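Local coordinates for protein adenosine deaminase (Burkholderia ambifaria, PDB 4GXW) that binds zinc in a TIM-barrel fold of the adenosine and AMP deaminase family and probably hydrolytically deaminates an adenine-type substrate, at residues Val48-Arg53 and Pro91-Arg96; Glu100-Ala105 and Thr139-Ala144. All blocks are in the same frame, centred on the assembly; numbering follows the deposited sequence.

Contact 1 of 2, residues Val48-Arg53 and Pro91-Arg96; sequences VALAQR and PDDLRR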
# COMPACT_ATOMS: atom_id res chain seq x y z
N VAL A 48 8.40 -12.15 -16.26
CA VAL A 48 8.86 -13.07 -17.30
C VAL A 48 10.31 -12.81 -17.70
O VAL A 48 11.12 -13.74 -17.76
CB VAL A 48 7.94 -13.01 -18.53
CG1 VAL A 48 8.56 -13.73 -19.72
CG2 VAL A 48 6.58 -13.60 -18.19
N ALA A 49 10.64 -11.55 -17.96
CA ALA A 49 11.99 -11.17 -18.39
C ALA A 49 13.02 -11.52 -17.33
O ALA A 49 14.09 -12.05 -17.63
CB ALA A 49 12.06 -9.69 -18.72
N LEU A 50 12.69 -11.21 -16.07
CA LEU A 50 13.58 -11.53 -14.96
C LEU A 50 13.79 -13.04 -14.81
O LEU A 50 14.91 -13.50 -14.59
CB LEU A 50 13.03 -10.94 -13.66
CG LEU A 50 13.06 -9.41 -13.56
CD1 LEU A 50 12.31 -8.96 -12.31
CD2 LEU A 50 14.50 -8.94 -13.52
N ALA A 51 12.71 -13.80 -14.94
CA ALA A 51 12.79 -15.25 -14.82
C ALA A 51 13.65 -15.88 -15.92
O ALA A 51 14.47 -16.76 -15.66
CB ALA A 51 11.39 -15.85 -14.84
N GLN A 52 13.45 -15.42 -17.15
CA GLN A 52 14.17 -15.96 -18.29
C GLN A 52 15.66 -15.66 -18.20
O GLN A 52 16.49 -16.50 -18.54
CB GLN A 52 13.58 -15.43 -19.60
CG GLN A 52 12.16 -15.91 -19.86
CD GLN A 52 11.50 -15.20 -21.03
OE1 GLN A 52 11.90 -14.11 -21.41
NE2 GLN A 52 10.47 -15.83 -21.60
N ARG A 53 15.99 -14.46 -17.73
CA ARG A 53 17.40 -14.08 -17.60
C ARG A 53 18.10 -14.81 -16.44
O ARG A 53 19.25 -15.23 -16.58
CB ARG A 53 17.54 -12.57 -17.42
CG ARG A 53 18.95 -12.06 -17.67
CD ARG A 53 19.16 -10.67 -17.09
NE ARG A 53 19.34 -10.71 -15.64
CZ ARG A 53 18.88 -9.79 -14.80
NH1 ARG A 53 19.10 -9.92 -13.50
NH2 ARG A 53 18.20 -8.75 -15.26
N PRO A 91 21.29 -5.23 -8.67
CA PRO A 91 20.70 -3.96 -8.24
C PRO A 91 19.83 -3.34 -9.32
O PRO A 91 18.77 -2.79 -9.00
CB PRO A 91 21.92 -3.07 -8.00
CG PRO A 91 22.99 -4.03 -7.58
CD PRO A 91 22.73 -5.31 -8.36
N ASP A 92 20.24 -3.44 -10.58
CA ASP A 92 19.47 -2.81 -11.65
C ASP A 92 18.04 -3.33 -11.78
O ASP A 92 17.16 -2.63 -12.27
CB ASP A 92 20.20 -2.90 -12.99
CG ASP A 92 19.58 -2.00 -14.03
OD1 ASP A 92 19.82 -0.77 -13.96
OD2 ASP A 92 18.84 -2.49 -14.89
N ASP A 93 17.80 -4.56 -11.34
CA ASP A 93 16.46 -5.12 -11.35
C ASP A 93 15.54 -4.35 -10.41
O ASP A 93 14.37 -4.12 -10.72
CB ASP A 93 16.48 -6.59 -10.94
CG ASP A 93 17.29 -7.46 -11.88
OD1 ASP A 93 17.49 -7.09 -13.06
OD2 ASP A 93 17.73 -8.54 -11.43
N LEU A 94 16.09 -3.93 -9.27
CA LEU A 94 15.34 -3.12 -8.30
C LEU A 94 15.07 -1.73 -8.85
O LEU A 94 13.98 -1.19 -8.65
CB LEU A 94 16.11 -3.03 -6.98
CG LEU A 94 16.25 -4.37 -6.26
CD1 LEU A 94 17.23 -4.27 -5.10
CD2 LEU A 94 14.91 -4.87 -5.76
N ARG A 95 16.04 -1.15 -9.55
CA ARG A 95 15.83 0.12 -10.23
C ARG A 95 14.66 -0.02 -11.20
O ARG A 95 13.72 0.80 -11.20
CB ARG A 95 17.07 0.56 -11.02
CG ARG A 95 16.86 1.89 -11.75
CD ARG A 95 17.73 2.05 -13.00
NE ARG A 95 17.66 0.89 -13.88
CZ ARG A 95 16.69 0.66 -14.76
NH1 ARG A 95 15.69 1.51 -14.93
NH2 ARG A 95 16.74 -0.44 -15.50
N ARG A 96 14.71 -1.05 -12.03
CA ARG A 96 13.67 -1.26 -13.03
C ARG A 96 12.27 -1.38 -12.43
O ARG A 96 11.32 -0.73 -12.89
CB ARG A 96 13.97 -2.49 -13.91
CG ARG A 96 12.93 -2.71 -14.99
CD ARG A 96 13.31 -3.88 -15.88
NE ARG A 96 12.27 -4.13 -16.87
CZ ARG A 96 12.36 -5.03 -17.84
NH1 ARG A 96 13.45 -5.77 -17.96
NH2 ARG A 96 11.36 -5.18 -18.69

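Contact 2 of 2, residues Glu100-Ala105 and Thr139-Ala144; sequences EYLEDA and TGMRDA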
# COMPACT_ATOMS: atom_id res chain seq x y z
N GLU A 100 9.17 1.21 -12.97
CA GLU A 100 7.94 0.75 -13.63
C GLU A 100 6.71 0.88 -12.74
O GLU A 100 5.63 1.22 -13.22
CB GLU A 100 8.10 -0.68 -14.17
CG GLU A 100 9.12 -0.75 -15.29
CD GLU A 100 9.27 -2.11 -15.93
OE1 GLU A 100 8.61 -3.08 -15.48
OE2 GLU A 100 10.05 -2.22 -16.91
N TYR A 101 6.87 0.62 -11.44
CA TYR A 101 5.78 0.84 -10.50
C TYR A 101 5.37 2.31 -10.50
O TYR A 101 4.18 2.64 -10.64
CB TYR A 101 6.14 0.38 -9.07
CG TYR A 101 5.29 1.06 -8.03
CD1 TYR A 101 3.90 0.92 -8.03
CD2 TYR A 101 5.86 1.89 -7.07
CE1 TYR A 101 3.11 1.58 -7.09
CE2 TYR A 101 5.09 2.55 -6.13
CZ TYR A 101 3.72 2.39 -6.14
OH TYR A 101 2.96 3.05 -5.19
N LEU A 102 6.35 3.20 -10.39
CA LEU A 102 6.05 4.62 -10.32
C LEU A 102 5.44 5.14 -11.62
O LEU A 102 4.55 6.00 -11.59
CB LEU A 102 7.28 5.44 -9.89
CG LEU A 102 7.73 5.16 -8.45
CD1 LEU A 102 9.12 5.71 -8.18
CD2 LEU A 102 6.73 5.70 -7.44
N GLU A 103 5.88 4.61 -12.76
CA GLU A 103 5.25 4.92 -14.04
C GLU A 103 3.77 4.52 -14.04
O GLU A 103 2.90 5.29 -14.46
CB GLU A 103 5.97 4.22 -15.19
CG GLU A 103 5.33 4.50 -16.53
CD GLU A 103 6.06 3.87 -17.71
OE1 GLU A 103 6.87 2.94 -17.49
OE2 GLU A 103 5.81 4.32 -18.85
N ASP A 104 3.49 3.31 -13.58
CA ASP A 104 2.12 2.82 -13.54
C ASP A 104 1.24 3.61 -12.57
O ASP A 104 0.07 3.88 -12.86
CB ASP A 104 2.07 1.32 -13.21
CG ASP A 104 2.63 0.46 -14.34
OD1 ASP A 104 2.67 0.91 -15.50
OD2 ASP A 104 3.01 -0.70 -14.05
N ALA A 105 1.80 3.98 -11.42
CA ALA A 105 1.06 4.81 -10.46
C ALA A 105 0.76 6.19 -11.05
O ALA A 105 -0.37 6.69 -10.96
CB ALA A 105 1.84 4.93 -9.15
N THR A 139 17.63 5.59 -7.68
CA THR A 139 17.78 5.98 -9.08
C THR A 139 16.47 5.82 -9.83
O THR A 139 16.08 6.70 -10.61
CB THR A 139 18.87 5.16 -9.77
OG1 THR A 139 20.13 5.44 -9.16
CG2 THR A 139 18.96 5.51 -11.25
N GLY A 140 15.79 4.71 -9.60
CA GLY A 140 14.50 4.47 -10.23
C GLY A 140 13.51 5.55 -9.83
O GLY A 140 12.75 6.05 -10.68
N MET A 141 13.51 5.92 -8.55
CA MET A 141 12.66 7.01 -8.06
C MET A 141 12.97 8.34 -8.73
O MET A 141 12.07 9.04 -9.18
CB MET A 141 12.79 7.14 -6.54
CG MET A 141 12.34 5.89 -5.81
SD MET A 141 12.81 5.87 -4.07
CE MET A 141 11.72 7.11 -3.39
N ARG A 142 14.25 8.68 -8.81
CA ARG A 142 14.65 9.96 -9.40
C ARG A 142 14.33 10.00 -10.89
O ARG A 142 13.85 11.02 -11.40
CB ARG A 142 16.12 10.24 -9.11
CG ARG A 142 16.37 10.58 -7.65
CD ARG A 142 17.84 10.70 -7.28
NE ARG A 142 17.99 10.90 -5.84
CZ ARG A 142 19.15 10.83 -5.19
NH1 ARG A 142 20.27 10.57 -5.85
NH2 ARG A 142 19.17 11.01 -3.88
N ASP A 143 14.54 8.88 -11.58
CA ASP A 143 14.18 8.78 -12.99
C ASP A 143 12.68 8.93 -13.22
O ASP A 143 12.25 9.58 -14.17
CB ASP A 143 14.64 7.44 -13.60
CG ASP A 143 16.14 7.33 -13.75
OD1 ASP A 143 16.85 8.35 -13.62
OD2 ASP A 143 16.62 6.20 -14.01
N ALA A 144 11.87 8.35 -12.33
CA ALA A 144 10.42 8.44 -12.46
C ALA A 144 9.92 9.86 -12.17
O ALA A 144 8.96 10.32 -12.80
CB ALA A 144 9.72 7.44 -11.55

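Contact 1 of 2, residues Val48-Arg53 and Pro91-Arg96
Arg53 and Asp93 hold the two helices together through a two-pronged salt bridge. The guanidinium comes end-on: Arg53 NH1 gives a hydrogen bond to Asp93 OD2 at 2.8 Å, and Arg53 NH2 gives a matching one to Asp93 OD1, also 2.8 Å. Both bonds are fairly straight, and the two flat groups lie 22° apart, close to coplanar. NH1 uses the syn lone pair of OD2, while NH2 meets OD1 on its syn side, a little out of the carboxylate plane. Arg53 gets there by a bend in the middle of its chain (chi3 77°), which brings the guanidinium edge round to the carboxylate. Two bonds, one to each oxygen, fix the rotation of the carboxylate. Thr89 and Arg90 help as well: their backbone nitrogens bond to OD2, while the Thr89 hydroxyl pairs with Arg53 NH1.

The close-packed part is made by buried Leu50 and Asp93. Leu50 CD2 sits over the flat carboxylate, 3.6 Å from Asp93 CG and 3.5 Å from Asp93 OD1. Arg53, Ala49 and Arg96 are more open to solvent, and the loosest touch is there: Arg96 NH1 stays 4.2 Å from Ala49 CB, and Arg96 NE forms a salt bridge with Glu100 instead.

The segments 48-53 and 91-96 run almost antiparallel, at 169°, with their axes 12.3 Å apart; side chains, chiefly Arg53 and Asp93, span the gap. Helix 44-54 packs on helix 91-106 at the periphery, the contact centre about 22 Å from the centre of the chain. Helix 62-67 lies against Val48 and Ala51, while Leu94 packs on helix 130-148.

Contact 2 of 2, residues Glu100-Ala105 and Thr139-Ala144
Leu102 reaches across to Ala144 and Met141, and this one side chain makes the contact. Its base meets the small residue: Leu102 CB lies 3.6 Å from Ala144 CB. Further out, the Leu102 CD1 methyl settles between two neighbours, 3.8 Å from Ala144 CB and equally 3.8 Å from Met141 CA, with Met141 CG a little further off at 4.0 Å. The leucine branch thus lies along the surface of helix 130-148, over the step from Met141 to Ala144, about one helical turn apart. Its CG stands opposite the carbonyl carbon about the first bond (chi1 -67°), and together with an extended second torsion (chi2 166°) this carries CD1 toward Met141. Gly140 contributes its backbone at the margin, its carbonyl oxygen 4.4 Å from Leu102 CD1.

The meeting is purely apolar and all four touching residues are buried. The axes of the short segments come within 9.2 Å, crossing at -32° and running roughly the same way.

In the next shell, Tyr99 packs on Ala144 and Asp143, and Met141, bent at chi3, lies against Phe115 and Leu154. Tyr101 turns inward to the barrel, its OH bonded to Glu33, whereas Glu103 and Asp104 both form salt bridges with Arg43.

The two helices lie side by side on the alpha/beta barrel, separated in sequence by strand 110-117 and helix 119-126. Leu102 rests on Ala113 of strand 110-117 and Ala152 of strand 151-159, so the seam between the helices lies directly over these two parallel neighbouring strands.

Overall arrangement
From the N terminus, the chain passes strand 31-33 into helix 44-54, then through helices 62-67 and 77-87 before contact 1 closes that excursion on the first turns of helix 91-106. The same helix continues into contact 2, where a loop through strand 110-117 and helix 119-126 closes on helix 130-148. The two closures follow in series, neither crossing nor enclosing the other, and their centres are about 15 Å apart. Helix 91-106 is the shared element, gripping an outlying helix near its start and helix 130-148 further on. Arg95 of contact 1 also packs against segment 139-144 of contact 2, its CG 3.7 Å from Gly140 N.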